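PDB 7M1O: putative ferredoxin from Hydrogenobacter thermophilus, which probably serves as a small electron-transfer protein, holding a single [4Fe-4S] cluster in a compact ferredoxin fold. Local coordinates for residues L3-D8 against G65-E70; D10-C15 against D31-V36; D20-V25 against E52-E57. One frame throughout, in Å; residues are numbered along the deposited sequence.

In the fold
From the N terminus, strand 3-7 waits almost the whole length of the chain for its partner: contact 1 pairs it with 65-70, near the C terminus, closing a loop that contains nearly all the rest of the chain. Contact 2, nested inside it, folds the cysteine-bearing loop 10-15 against 31-36, with helix 17-21 and strand 26-28 between. Contact 3, also nested in contact 1 but crossing contact 2, joins the end of helix 17-21 and the turn after it to helix 52-61. The cluster touches contacts 1 and 2, and S66 OG hydrogen-bonds to T11 OG1, while T5 and T69 of contact 1 pack on V25 and V55 of contact 3.

Contact 1. Residues L3-D8 against G65-E70; sequences LRTMVD and GSIITE. With SF4 (iron/sulfur cluster), chain C.
The guanidinium of R4 and the carboxylate of E70 lie almost in one plane, 17° apart, and meet at the guanidinium edge. R4 NE reaches E70 OE2 at 2.8 Å and R4 NH2 closes on the same oxygen at 2.5 Å, so one carboxylate oxygen takes both N-H groups of the salt bridge; the NE bond uses its anti lone pair. E70 CG lies at this edge, while the ring of W44 adds a cation-pi contact to R4. Both side chains have CG between the backbone N and the carbonyl carbon (chi1 65° in R4, 51° in E70), then run extended side by side. On the same sheet face, M6 CE packs against I68 CG1 at 3.6 Å. The other face carries T5, V7, I67 and T69. There T5 OG1 and T69 OG1 share a hydrogen bond of 3.0 Å, although each bonds more strongly outside the pair, T5 to Y26 OH and T69 to T59 OG1. I67 CG1 lies 3.7 Å and V7 CG1 3.8 Å from the cluster sulfide S3, giving that part of the pocket an apolar wall. Reciprocal backbone bonds join R4 with E70 and M6 with I68 in antiparallel pairing. Strand 3-7 is the middle of a three-stranded sheet, with 45-47 on its other side; helix 52-61 packs on L3, I67 and T69, and Y26 of strand 26-28 touches V7 and I67.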
ATOM      1  N   LEU A   3      -0.321   8.989   8.984  1.00 33.71           N
ATOM      2  CA  LEU A   3      -0.290   7.588   8.578  1.00 29.62           C
ATOM      3  C   LEU A   3       0.706   7.369   7.445  1.00 25.56           C
ATOM      4  O   LEU A   3       0.762   8.155   6.499  1.00 24.71           O
ATOM      5  CB  LEU A   3      -1.685   7.135   8.144  1.00 28.62           C
ATOM      6  CG  LEU A   3      -1.989   5.642   8.264  1.00 28.11           C
ATOM      7  CD1 LEU A   3      -2.075   5.230   9.727  1.00 27.27           C
ATOM      8  CD2 LEU A   3      -3.279   5.299   7.532  1.00 28.60           C
ATOM      9  N   ARG A   4       1.494   6.302   7.553  1.00 22.90           N
ATOM     10  CA  ARG A   4       2.385   5.889   6.471  1.00 20.55           C
ATOM     11  C   ARG A   4       2.157   4.418   6.152  1.00 18.39           C
ATOM     12  O   ARG A   4       1.666   3.664   6.992  1.00 16.76           O
ATOM     13  CB  ARG A   4       3.852   6.139   6.832  1.00 20.11           C
ATOM     14  CG  ARG A   4       4.392   5.324   7.999  1.00 20.57           C
ATOM     15  CD  ARG A   4       5.892   5.545   8.149  1.00 21.94           C
ATOM     16  NE  ARG A   4       6.486   4.715   9.191  1.00 25.73           N
ATOM     17  CZ  ARG A   4       7.788   4.663   9.452  1.00 29.56           C
ATOM     18  NH1 ARG A   4       8.640   5.396   8.746  1.00 33.89           N
ATOM     19  NH2 ARG A   4       8.242   3.879  10.418  1.00 27.46           N
ATOM     20  N   THR A   5       2.513   4.014   4.936  1.00 18.02           N
ATOM     21  CA  THR A   5       2.254   2.654   4.478  1.00 17.21           C
ATOM     22  C   THR A   5       3.342   2.171   3.519  1.00 18.43           C
ATOM     23  O   THR A   5       4.001   2.973   2.854  1.00 18.72           O
ATOM     24  CB  THR A   5       0.870   2.555   3.789  1.00 16.19           C
ATOM     25  OG1 THR A   5       0.602   1.197   3.416  1.00 16.70           O
ATOM     26  CG2 THR A   5       0.808   3.447   2.553  1.00 15.46           C
ATOM     27  N   MET A   6       3.535   0.855   3.473  1.00 20.30           N
ATOM     28  CA  MET A   6       4.485   0.236   2.554  1.00 23.18           C
ATOM     29  C   MET A   6       3.947  -1.111   2.089  1.00 23.35           C
ATOM     30  O   MET A   6       3.025  -1.655   2.695  1.00 22.35           O
ATOM     31  CB  MET A   6       5.859   0.055   3.217  1.00 27.29           C
ATOM     32  CG  MET A   6       5.903  -0.947   4.377  1.00 34.65           C
ATOM     33  SD  MET A   6       7.579  -1.540   4.704  1.00 39.04           S
ATOM     34  CE  MET A   6       7.355  -2.456   6.225  1.00 40.35           C
ATOM     35  N   VAL A   7       4.528  -1.640   1.016  1.00 25.29           N
ATOM     36  CA  VAL A   7       4.185  -2.968   0.523  1.00 28.88           C
ATOM     37  C   VAL A   7       5.396  -3.886   0.622  1.00 27.36           C
ATOM     38  O   VAL A   7       6.493  -3.529   0.199  1.00 26.49           O
ATOM     39  CB  VAL A   7       3.691  -2.927  -0.939  1.00 34.35           C
ATOM     40  CG1 VAL A   7       3.444  -4.337  -1.471  1.00 35.67           C
ATOM     41  CG2 VAL A   7       2.424  -2.095  -1.046  1.00 35.67           C
ATOM     42  N   ASP A   8       5.186  -5.066   1.194  1.00 27.11           N
ATOM     43  CA  ASP A   8       6.221  -6.087   1.262  1.00 28.61           C
ATOM     44  C   ASP A   8       6.166  -6.943  -0.004  1.00 29.30           C
ATOM     45  O   ASP A   8       5.308  -7.817  -0.118  1.00 28.27           O
ATOM     46  CB  ASP A   8       6.036  -6.956   2.508  1.00 30.85           C
ATOM     47  CG  ASP A   8       7.224  -7.859   2.775  1.00 33.59           C
ATOM     48  OD1 ASP A   8       8.031  -8.080   1.850  1.00 34.07           O
ATOM     49  OD2 ASP A   8       7.348  -8.350   3.916  1.00 34.11           O
ATOM     50  N   GLY A  65      -1.216 -10.056   3.738  1.00 21.43           N
ATOM     51  CA  GLY A  65      -0.670  -9.271   4.831  1.00 20.50           C
ATOM     52  C   GLY A  65       0.606  -8.563   4.409  1.00 20.14           C
ATOM     53  O   GLY A  65       1.518  -8.371   5.217  1.00 18.93           O
ATOM     54  N   SER A  66       0.660  -8.175   3.137  1.00 21.67           N
ATOM     55  CA  SER A  66       1.858  -7.578   2.555  1.00 25.57           C
ATOM     56  C   SER A  66       1.925  -6.080   2.816  1.00 26.82           C
ATOM     57  O   SER A  66       3.006  -5.491   2.825  1.00 29.74           O
ATOM     58  CB  SER A  66       1.901  -7.833   1.047  1.00 29.14           C
ATOM     59  OG  SER A  66       1.856  -9.218   0.762  1.00 31.78           O
ATOM     60  N   ILE A  67       0.766  -5.466   3.016  1.00 23.84           N
ATOM     61  CA  ILE A  67       0.700  -4.034   3.256  1.00 22.90           C
ATOM     62  C   ILE A  67       0.896  -3.741   4.735  1.00 21.78           C
ATOM     63  O   ILE A  67       0.099  -4.156   5.579  1.00 20.45           O
ATOM     64  CB  ILE A  67      -0.638  -3.439   2.786  1.00 22.79           C
ATOM     65  CG1 ILE A  67      -0.865  -3.780   1.310  1.00 23.92           C
ATOM     66  CG2 ILE A  67      -0.648  -1.928   3.000  1.00 22.19           C
ATOM     67  CD1 ILE A  67      -2.181  -3.300   0.754  1.00 23.15           C
ATOM     68  N   ILE A  68       1.976  -3.028   5.035  1.00 22.32           N
ATOM     69  CA  ILE A  68       2.277  -2.605   6.391  1.00 24.63           C
ATOM     70  C   ILE A  68       1.936  -1.131   6.523  1.00 22.18           C
ATOM     71  O   ILE A  68       2.405  -0.307   5.741  1.00 21.00           O
ATOM     72  CB  ILE A  68       3.755  -2.843   6.745  1.00 29.98           C
ATOM     73  CG1 ILE A  68       4.192  -4.243   6.298  1.00 36.97           C
ATOM     74  CG2 ILE A  68       3.988  -2.649   8.237  1.00 29.56           C
ATOM     75  CD1 ILE A  68       3.304  -5.368   6.793  1.00 39.27           C
ATOM     76  N   THR A  69       1.104  -0.812   7.507  1.00 20.54           N
ATOM     77  CA  THR A  69       0.626   0.548   7.725  1.00 19.10           C
ATOM     78  C   THR A  69       0.768   0.885   9.201  1.00 19.77           C
ATOM     79  O   THR A  69       0.586   0.021  10.057  1.00 19.26           O
ATOM     80  CB  THR A  69      -0.849   0.706   7.288  1.00 18.04           C
ATOM     81  OG1 THR A  69      -0.958   0.485   5.876  1.00 17.49           O
ATOM     82  CG2 THR A  69      -1.382   2.092   7.618  1.00 18.03           C
ATOM     83  N   GLU A  70       1.102   2.134   9.505  1.00 20.91           N
ATOM     84  CA  GLU A  70       1.232   2.538  10.897  1.00 22.77           C
ATOM     85  C   GLU A  70       1.060   4.038  11.096  1.00 24.11           C
ATOM     86  O   GLU A  70       1.250   4.835  10.177  1.00 22.67           O
ATOM     87  CB  GLU A  70       2.586   2.089  11.455  1.00 23.47           C
ATOM     88  CG  GLU A  70       3.781   2.485  10.610  1.00 24.68           C
ATOM     89  CD  GLU A  70       5.092   1.947  11.160  1.00 25.23           C
ATOM     90  OE1 GLU A  70       5.081   0.885  11.820  1.00 26.32           O
ATOM     91  OE2 GLU A  70       6.136   2.589  10.933  1.00 25.30           O
TER
HETATM   92 FE1  SF4 C 101      -0.315  -7.479  -3.252  1.00 19.94          FE
HETATM   93 FE2  SF4 C 101      -1.792  -7.189  -0.969  1.00 19.96          FE
HETATM   94 FE3  SF4 C 101      -3.037  -7.718  -3.340  1.00 20.69          FE
HETATM   95 FE4  SF4 C 101      -1.889  -5.271  -2.928  1.00 19.33          FE
HETATM   96  S1  SF4 C 101      -3.652  -6.162  -1.796  1.00 18.50           S
HETATM   97  S2  SF4 C 101      -1.721  -6.563  -4.798  1.00 20.24           S
HETATM   98  S3  SF4 C 101      -0.080  -5.859  -1.667  1.00 18.57           S
HETATM   99  S4  SF4 C 101      -1.578  -9.075  -2.231  1.00 19.52           S
HETATM  100  O   HOH W   1       4.446  -9.167   4.644  1.00 27.09           O

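Contact 2. Residues D10-C15 against D31-V36; sequences DTCTSC and DGIAEV. With SF4 (iron/sulfur cluster), chain C.
I33 CD1 touches two oxygens of the cysteine loop, C12 O and S14 OG, each at 3.3 Å and in directions roughly at right angles, while the I33 CG2 branch turns to the C12 side chain, meeting C12 CB at 3.9 Å. S14 crosses over the G32 peptide: S14 OG stands 3.1 Å from G32 C, a close approach in which the hydroxyl makes no direct hydrogen bond to G32 O or I33 N. A water instead joins S14 OG to D31 O. D31 to I33 form an Asx turn, in which I33 N meets D31 OD1 from above the carboxylate plane; the same carboxylate oxygen pairs with R29. With SG anti to the backbone N (chi1 173°), C12 binds iron FE1 through C12 SG at 2.3 Å, and C15 SG binds iron FE3. C18 and C62 complete the set of cysteine ligands. Two backbone N-H groups converge on C12 SG: A34 N across the contact at 3.6 Å, long but nearly straight, and S14 N at 3.3 Å. A34 also sets its CB against the cluster, 3.8 Å from iron FE4. By drawing charge from the thiolate, such N-H...S bonds would be expected to favour the reduced cluster and shift its potential upward, and they probably restrict the orientation of the C12 sulfur.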
ATOM      1  N   ASP A  10       7.890  -9.303  -1.017  1.00 34.02           N
ATOM      2  CA  ASP A  10       8.242 -10.700  -0.803  1.00 33.90           C
ATOM      3  C   ASP A  10       7.008 -11.584  -0.640  1.00 31.60           C
ATOM      4  O   ASP A  10       7.050 -12.775  -0.950  1.00 32.12           O
ATOM      5  CB  ASP A  10       9.140 -10.829   0.428  1.00 37.12           C
ATOM      6  CG  ASP A  10      10.390  -9.976   0.329  1.00 39.83           C
ATOM      7  OD1 ASP A  10      10.907  -9.801  -0.796  1.00 38.86           O
ATOM      8  OD2 ASP A  10      10.855  -9.478   1.377  1.00 42.26           O
ATOM      9  N   THR A  11       5.912 -10.995  -0.167  1.00 29.67           N
ATOM     10  CA  THR A  11       4.711 -11.756   0.171  1.00 28.65           C
ATOM     11  C   THR A  11       3.507 -11.410  -0.705  1.00 27.17           C
ATOM     12  O   THR A  11       2.512 -12.134  -0.704  1.00 26.78           O
ATOM     13  CB  THR A  11       4.318 -11.533   1.642  1.00 28.41           C
ATOM     14  OG1 THR A  11       4.070 -10.140   1.869  1.00 28.50           O
ATOM     15  CG2 THR A  11       5.427 -12.008   2.570  1.00 28.92           C
ATOM     16  N   CYS A  12       3.594 -10.304  -1.440  1.00 26.14           N
ATOM     17  CA  CYS A  12       2.503  -9.874  -2.311  1.00 25.66           C
ATOM     18  C   CYS A  12       2.180 -10.932  -3.361  1.00 25.30           C
ATOM     19  O   CYS A  12       3.079 -11.487  -3.991  1.00 24.58           O
ATOM     20  CB  CYS A  12       2.855  -8.556  -2.998  1.00 24.57           C
ATOM     21  SG  CYS A  12       1.656  -8.030  -4.248  1.00 21.58           S
ATOM     22  N   THR A  13       0.890 -11.197  -3.547  1.00 26.86           N
ATOM     23  CA  THR A  13       0.441 -12.242  -4.462  1.00 27.78           C
ATOM     24  C   THR A  13      -0.196 -11.661  -5.724  1.00 25.48           C
ATOM     25  O   THR A  13      -0.844 -12.380  -6.487  1.00 24.83           O
ATOM     26  CB  THR A  13      -0.563 -13.180  -3.770  1.00 27.03           C
ATOM     27  OG1 THR A  13      -1.678 -12.423  -3.288  1.00 27.26           O
ATOM     28  CG2 THR A  13       0.102 -13.896  -2.601  1.00 27.30           C
ATOM     29  N   SER A  14      -0.005 -10.361  -5.934  1.00 24.01           N
ATOM     30  CA  SER A  14      -0.446  -9.687  -7.154  1.00 22.02           C
ATOM     31  C   SER A  14      -1.954  -9.791  -7.367  1.00 20.23           C
ATOM     32  O   SER A  14      -2.419  -9.948  -8.497  1.00 19.71           O
ATOM     33  CB  SER A  14       0.287 -10.266  -8.366  1.00 21.93           C
ATOM     34  OG  SER A  14       1.690 -10.134  -8.219  1.00 21.84           O
ATOM     35  N   CYS A  15      -2.711  -9.690  -6.280  1.00 19.21           N
ATOM     36  CA  CYS A  15      -4.162  -9.825  -6.347  1.00 18.50           C
ATOM     37  C   CYS A  15      -4.837  -8.562  -6.890  1.00 18.55           C
ATOM     38  O   CYS A  15      -6.027  -8.577  -7.207  1.00 19.71           O
ATOM     39  CB  CYS A  15      -4.717 -10.159  -4.965  1.00 18.86           C
ATOM     40  SG  CYS A  15      -4.991  -8.720  -3.931  1.00 19.65           S
ATOM     41  N   ASP A  31       4.979  -5.874 -12.805  1.00 28.09           N
ATOM     42  CA  ASP A  31       4.886  -7.320 -12.995  1.00 30.87           C
ATOM     43  C   ASP A  31       3.755  -7.941 -12.179  1.00 30.16           C
ATOM     44  O   ASP A  31       3.707  -9.159 -12.005  1.00 30.80           O
ATOM     45  CB  ASP A  31       6.214  -7.983 -12.624  1.00 33.93           C
ATOM     46  CG  ASP A  31       6.544  -7.851 -11.150  1.00 37.20           C
ATOM     47  OD1 ASP A  31       5.981  -6.952 -10.488  1.00 36.64           O
ATOM     48  OD2 ASP A  31       7.371  -8.643 -10.651  1.00 40.54           O
ATOM     49  N   GLY A  32       2.854  -7.102 -11.678  1.00 27.52           N
ATOM     50  CA  GLY A  32       1.735  -7.565 -10.876  1.00 26.20           C
ATOM     51  C   GLY A  32       1.886  -7.231  -9.404  1.00 24.92           C
ATOM     52  O   GLY A  32       0.893  -7.009  -8.712  1.00 24.24           O
ATOM     53  N   ILE A  33       3.125  -7.199  -8.919  1.00 24.07           N
ATOM     54  CA  ILE A  33       3.388  -6.876  -7.518  1.00 24.46           C
ATOM     55  C   ILE A  33       3.126  -5.399  -7.264  1.00 23.70           C
ATOM     56  O   ILE A  33       3.455  -4.548  -8.090  1.00 24.02           O
ATOM     57  CB  ILE A  33       4.840  -7.211  -7.109  1.00 26.27           C
ATOM     58  CG1 ILE A  33       5.137  -8.699  -7.325  1.00 28.80           C
ATOM     59  CG2 ILE A  33       5.098  -6.824  -5.653  1.00 25.60           C
ATOM     60  CD1 ILE A  33       4.360  -9.636  -6.414  1.00 30.25           C
ATOM     61  N   ALA A  34       2.536  -5.101  -6.112  1.00 23.88           N
ATOM     62  CA  ALA A  34       2.194  -3.729  -5.761  1.00 24.91           C
ATOM     63  C   ALA A  34       3.366  -3.004  -5.108  1.00 27.08           C
ATOM     64  O   ALA A  34       4.259  -3.628  -4.535  1.00 25.92           O
ATOM     65  CB  ALA A  34       0.991  -3.711  -4.834  1.00 23.85           C
ATOM     66  N   GLU A  35       3.354  -1.680  -5.215  1.00 28.70           N
ATOM     67  CA  GLU A  35       4.279  -0.825  -4.482  1.00 28.35           C
ATOM     68  C   GLU A  35       3.602   0.518  -4.263  1.00 26.36           C
ATOM     69  O   GLU A  35       2.719   0.897  -5.033  1.00 25.07           O
ATOM     70  CB  GLU A  35       5.602  -0.651  -5.236  1.00 29.04           C
ATOM     71  CG  GLU A  35       5.473   0.041  -6.588  1.00 30.49           C
ATOM     72  CD  GLU A  35       6.811   0.222  -7.284  1.00 32.12           C
ATOM     73  OE1 GLU A  35       6.819   0.658  -8.456  1.00 32.91           O
ATOM     74  OE2 GLU A  35       7.854  -0.069  -6.662  1.00 32.16           O
ATOM     75  N   VAL A  36       3.993   1.234  -3.214  1.00 25.68           N
ATOM     76  CA  VAL A  36       3.440   2.562  -2.988  1.00 25.02           C
ATOM     77  C   VAL A  36       3.917   3.466  -4.115  1.00 26.08           C
ATOM     78  O   VAL A  36       4.974   3.231  -4.699  1.00 25.70           O
ATOM     79  CB  VAL A  36       3.842   3.151  -1.620  1.00 24.55           C
ATOM     80  CG1 VAL A  36       3.304   2.281  -0.489  1.00 24.32           C
ATOM     81  CG2 VAL A  36       5.348   3.313  -1.518  1.00 24.12           C
TER
HETATM   82 FE1  SF4 C 101      -0.315  -7.479  -3.252  1.00 19.94          FE
HETATM   83 FE2  SF4 C 101      -1.792  -7.189  -0.969  1.00 19.96          FE
HETATM   84 FE3  SF4 C 101      -3.037  -7.718  -3.340  1.00 20.69          FE
HETATM   85 FE4  SF4 C 101      -1.889  -5.271  -2.928  1.00 19.33          FE
HETATM   86  S1  SF4 C 101      -3.652  -6.162  -1.796  1.00 18.50           S
HETATM   87  S2  SF4 C 101      -1.721  -6.563  -4.798  1.00 20.24           S
HETATM   88  S3  SF4 C 101      -0.080  -5.859  -1.667  1.00 18.57           S
HETATM   89  S4  SF4 C 101      -1.578  -9.075  -2.231  1.00 19.52           S
HETATM   90  O   HOH W   2       3.347 -11.486 -10.313  1.00 45.34           O

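Contact 3. Residues D20-V25 against E52-E57; sequences DRVPEV and EQEVKE
The side chains of R21 and E54 cross at about a right angle. The R21 CB points toward 52-57, and R21 CG, set anti to the backbone N, comes 3.9 Å from E54 OE1. A bend at chi2 (88°) places R21 CD 4.0 Å from the same E54 OE1, so the aliphatic part of the arginine, not its charge, does the touching. A second bend at chi3 (64°) then turns the chain; R21 NH1 ends 4.2 Å from E57 OE1, beyond salt-bridge range, where the opposite charges would probably still attract. R21 NH2 finds its ion pair one turn further on, with E61. Beside these polar groups the packing is apolar. V22, just past the end of helix 17-21, rests V22 CG2 on E54 CB at 4.0 Å, and V25 CG2 meets V55 CG2 at 3.7 Å. V25 and V55 both pack on T5 of strand 3-7, and strand 45-47 receives V25 at M45 and V55 at V47. V58 of helix 52-61 extends the contact to R21 and V22, so the end of helix 17-21 lies against helix 52-61, while V25, in the turn after it, also reaches strands 3-7 and 45-47 of the three-stranded sheet.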
ATOM      1  N   ASP A  20      -5.959  -1.186  -7.361  1.00 22.24           N
ATOM      2  CA  ASP A  20      -7.240  -0.957  -8.017  1.00 24.86           C
ATOM      3  C   ASP A  20      -8.108  -0.046  -7.155  1.00 24.75           C
ATOM      4  O   ASP A  20      -8.762   0.868  -7.656  1.00 23.02           O
ATOM      5  CB  ASP A  20      -7.978  -2.268  -8.280  1.00 27.14           C
ATOM      6  CG  ASP A  20      -9.305  -2.047  -8.977  1.00 28.51           C
ATOM      7  OD1 ASP A  20      -9.300  -1.457 -10.077  1.00 29.26           O
ATOM      8  OD2 ASP A  20     -10.351  -2.434  -8.416  1.00 27.77           O
ATOM      9  N   ARG A  21      -8.108  -0.310  -5.852  1.00 26.39           N
ATOM     10  CA  ARG A  21      -8.962   0.405  -4.911  1.00 28.42           C
ATOM     11  C   ARG A  21      -8.422   1.797  -4.598  1.00 24.96           C
ATOM     12  O   ARG A  21      -9.174   2.772  -4.585  1.00 23.01           O
ATOM     13  CB  ARG A  21      -9.099  -0.401  -3.616  1.00 33.93           C
ATOM     14  CG  ARG A  21      -9.933   0.265  -2.521  1.00 39.64           C
ATOM     15  CD  ARG A  21     -11.409  -0.064  -2.647  1.00 45.13           C
ATOM     16  NE  ARG A  21     -11.664  -1.491  -2.466  1.00 48.71           N
ATOM     17  CZ  ARG A  21     -11.588  -2.125  -1.299  1.00 48.79           C
ATOM     18  NH1 ARG A  21     -11.255  -1.467  -0.195  1.00 48.06           N
ATOM     19  NH2 ARG A  21     -11.838  -3.425  -1.236  1.00 48.62           N
ATOM     20  N   VAL A  22      -7.123   1.879  -4.334  1.00 25.50           N
ATOM     21  CA  VAL A  22      -6.498   3.130  -3.918  1.00 27.04           C
ATOM     22  C   VAL A  22      -5.308   3.458  -4.819  1.00 26.22           C
ATOM     23  O   VAL A  22      -4.156   3.398  -4.385  1.00 24.99           O
ATOM     24  CB  VAL A  22      -6.034   3.063  -2.445  1.00 27.09           C
ATOM     25  CG1 VAL A  22      -5.647   4.447  -1.939  1.00 26.93           C
ATOM     26  CG2 VAL A  22      -7.129   2.472  -1.568  1.00 26.29           C
ATOM     27  N   PRO A  23      -5.584   3.809  -6.084  1.00 26.38           N
ATOM     28  CA  PRO A  23      -4.514   4.166  -7.022  1.00 27.81           C
ATOM     29  C   PRO A  23      -3.759   5.423  -6.592  1.00 31.14           C
ATOM     30  O   PRO A  23      -2.672   5.690  -7.101  1.00 30.86           O
ATOM     31  CB  PRO A  23      -5.259   4.391  -8.341  1.00 27.30           C
ATOM     32  CG  PRO A  23      -6.659   4.703  -7.946  1.00 26.84           C
ATOM     33  CD  PRO A  23      -6.916   3.901  -6.707  1.00 26.29           C
ATOM     34  N   GLU A  24      -4.336   6.179  -5.662  1.00 35.46           N
ATOM     35  CA  GLU A  24      -3.670   7.350  -5.105  1.00 39.20           C
ATOM     36  C   GLU A  24      -2.440   6.942  -4.295  1.00 39.43           C
ATOM     37  O   GLU A  24      -1.491   7.716  -4.170  1.00 40.91           O
ATOM     38  CB  GLU A  24      -4.626   8.154  -4.216  1.00 40.76           C
ATOM     39  CG  GLU A  24      -5.914   8.611  -4.896  1.00 41.70           C
ATOM     40  CD  GLU A  24      -7.067   7.640  -4.700  1.00 42.62           C
ATOM     41  OE1 GLU A  24      -6.815   6.425  -4.563  1.00 42.24           O
ATOM     42  OE2 GLU A  24      -8.229   8.098  -4.679  1.00 42.53           O
ATOM     43  N   VAL A  25      -2.465   5.725  -3.751  1.00 34.30           N
ATOM     44  CA  VAL A  25      -1.426   5.262  -2.833  1.00 29.44           C
ATOM     45  C   VAL A  25      -0.606   4.103  -3.401  1.00 26.31           C
ATOM     46  O   VAL A  25       0.607   4.054  -3.207  1.00 26.65           O
ATOM     47  CB  VAL A  25      -2.039   4.823  -1.483  1.00 27.00           C
ATOM     48  CG1 VAL A  25      -0.965   4.305  -0.530  1.00 26.48           C
ATOM     49  CG2 VAL A  25      -2.787   5.981  -0.847  1.00 26.79           C
ATOM     50  N   GLU A  52      -6.671   8.016   4.523  1.00 28.33           N
ATOM     51  CA  GLU A  52      -6.252   7.192   5.651  1.00 30.78           C
ATOM     52  C   GLU A  52      -7.141   5.963   5.836  1.00 31.23           C
ATOM     53  O   GLU A  52      -6.639   4.847   5.956  1.00 29.93           O
ATOM     54  CB  GLU A  52      -6.233   8.021   6.937  1.00 33.87           C
ATOM     55  CG  GLU A  52      -5.021   8.938   7.051  1.00 36.87           C
ATOM     56  CD  GLU A  52      -4.969   9.693   8.369  1.00 39.94           C
ATOM     57  OE1 GLU A  52      -5.551   9.207   9.361  1.00 41.08           O
ATOM     58  OE2 GLU A  52      -4.343  10.773   8.410  1.00 41.45           O
ATOM     59  N   GLN A  53      -8.455   6.164   5.849  1.00 33.26           N
ATOM     60  CA  GLN A  53      -9.382   5.064   6.091  1.00 37.15           C
ATOM     61  C   GLN A  53      -9.374   4.060   4.943  1.00 32.45           C
ATOM     62  O   GLN A  53      -9.488   2.857   5.168  1.00 32.19           O
ATOM     63  CB  GLN A  53     -10.797   5.596   6.316  1.00 47.33           C
ATOM     64  CG  GLN A  53     -10.952   6.362   7.619  1.00 57.90           C
ATOM     65  CD  GLN A  53     -12.382   6.786   7.884  1.00 69.09           C
ATOM     66  OE1 GLN A  53     -13.328   6.152   7.418  1.00 79.25           O
ATOM     67  NE2 GLN A  53     -12.546   7.870   8.635  1.00 69.02           N
ATOM     68  N   GLU A  54      -9.241   4.556   3.717  1.00 28.05           N
ATOM     69  CA  GLU A  54      -9.114   3.685   2.554  1.00 26.74           C
ATOM     70  C   GLU A  54      -7.866   2.813   2.681  1.00 23.32           C
ATOM     71  O   GLU A  54      -7.916   1.599   2.472  1.00 21.29           O
ATOM     72  CB  GLU A  54      -9.055   4.509   1.266  1.00 31.27           C
ATOM     73  CG  GLU A  54     -10.378   5.151   0.874  1.00 36.63           C
ATOM     74  CD  GLU A  54     -11.426   4.131   0.470  1.00 41.09           C
ATOM     75  OE1 GLU A  54     -11.071   3.152  -0.222  1.00 42.29           O
ATOM     76  OE2 GLU A  54     -12.606   4.305   0.846  1.00 42.93           O
ATOM     77  N   VAL A  55      -6.750   3.442   3.033  1.00 20.82           N
ATOM     78  CA  VAL A  55      -5.494   2.725   3.221  1.00 20.47           C
ATOM     79  C   VAL A  55      -5.629   1.700   4.343  1.00 21.14           C
ATOM     80  O   VAL A  55      -5.159   0.571   4.215  1.00 22.61           O
ATOM     81  CB  VAL A  55      -4.333   3.703   3.528  1.00 19.38           C
ATOM     82  CG1 VAL A  55      -3.111   2.974   4.089  1.00 19.56           C
ATOM     83  CG2 VAL A  55      -3.953   4.463   2.270  1.00 18.23           C
ATOM     84  N   LYS A  56      -6.275   2.090   5.436  1.00 22.31           N
ATOM     85  CA  LYS A  56      -6.439   1.192   6.574  1.00 25.36           C
ATOM     86  C   LYS A  56      -7.312   0.001   6.198  1.00 24.40           C
ATOM     87  O   LYS A  56      -7.090  -1.113   6.673  1.00 23.12           O
ATOM     88  CB  LYS A  56      -7.039   1.933   7.773  1.00 29.70           C
ATOM     89  CG  LYS A  56      -6.053   2.860   8.477  1.00 34.80           C
ATOM     90  CD  LYS A  56      -6.646   3.483   9.733  1.00 41.79           C
ATOM     91  CE  LYS A  56      -6.548   2.543  10.923  1.00 47.32           C
ATOM     92  NZ  LYS A  56      -7.058   3.170  12.175  1.00 49.65           N
ATOM     93  N   GLU A  57      -8.298   0.238   5.338  1.00 25.10           N
ATOM     94  CA  GLU A  57      -9.186  -0.828   4.886  1.00 27.08           C
ATOM     95  C   GLU A  57      -8.457  -1.852   4.021  1.00 24.71           C
ATOM     96  O   GLU A  57      -8.559  -3.053   4.267  1.00 24.93           O
ATOM     97  CB  GLU A  57     -10.375  -0.244   4.120  1.00 33.41           C
ATOM     98  CG  GLU A  57     -11.463   0.323   5.021  1.00 40.55           C
ATOM     99  CD  GLU A  57     -12.540   1.057   4.250  1.00 48.06           C
ATOM    100  OE1 GLU A  57     -12.623   0.874   3.016  1.00 54.26           O
ATOM    101  OE2 GLU A  57     -13.303   1.822   4.878  1.00 48.15           O
TER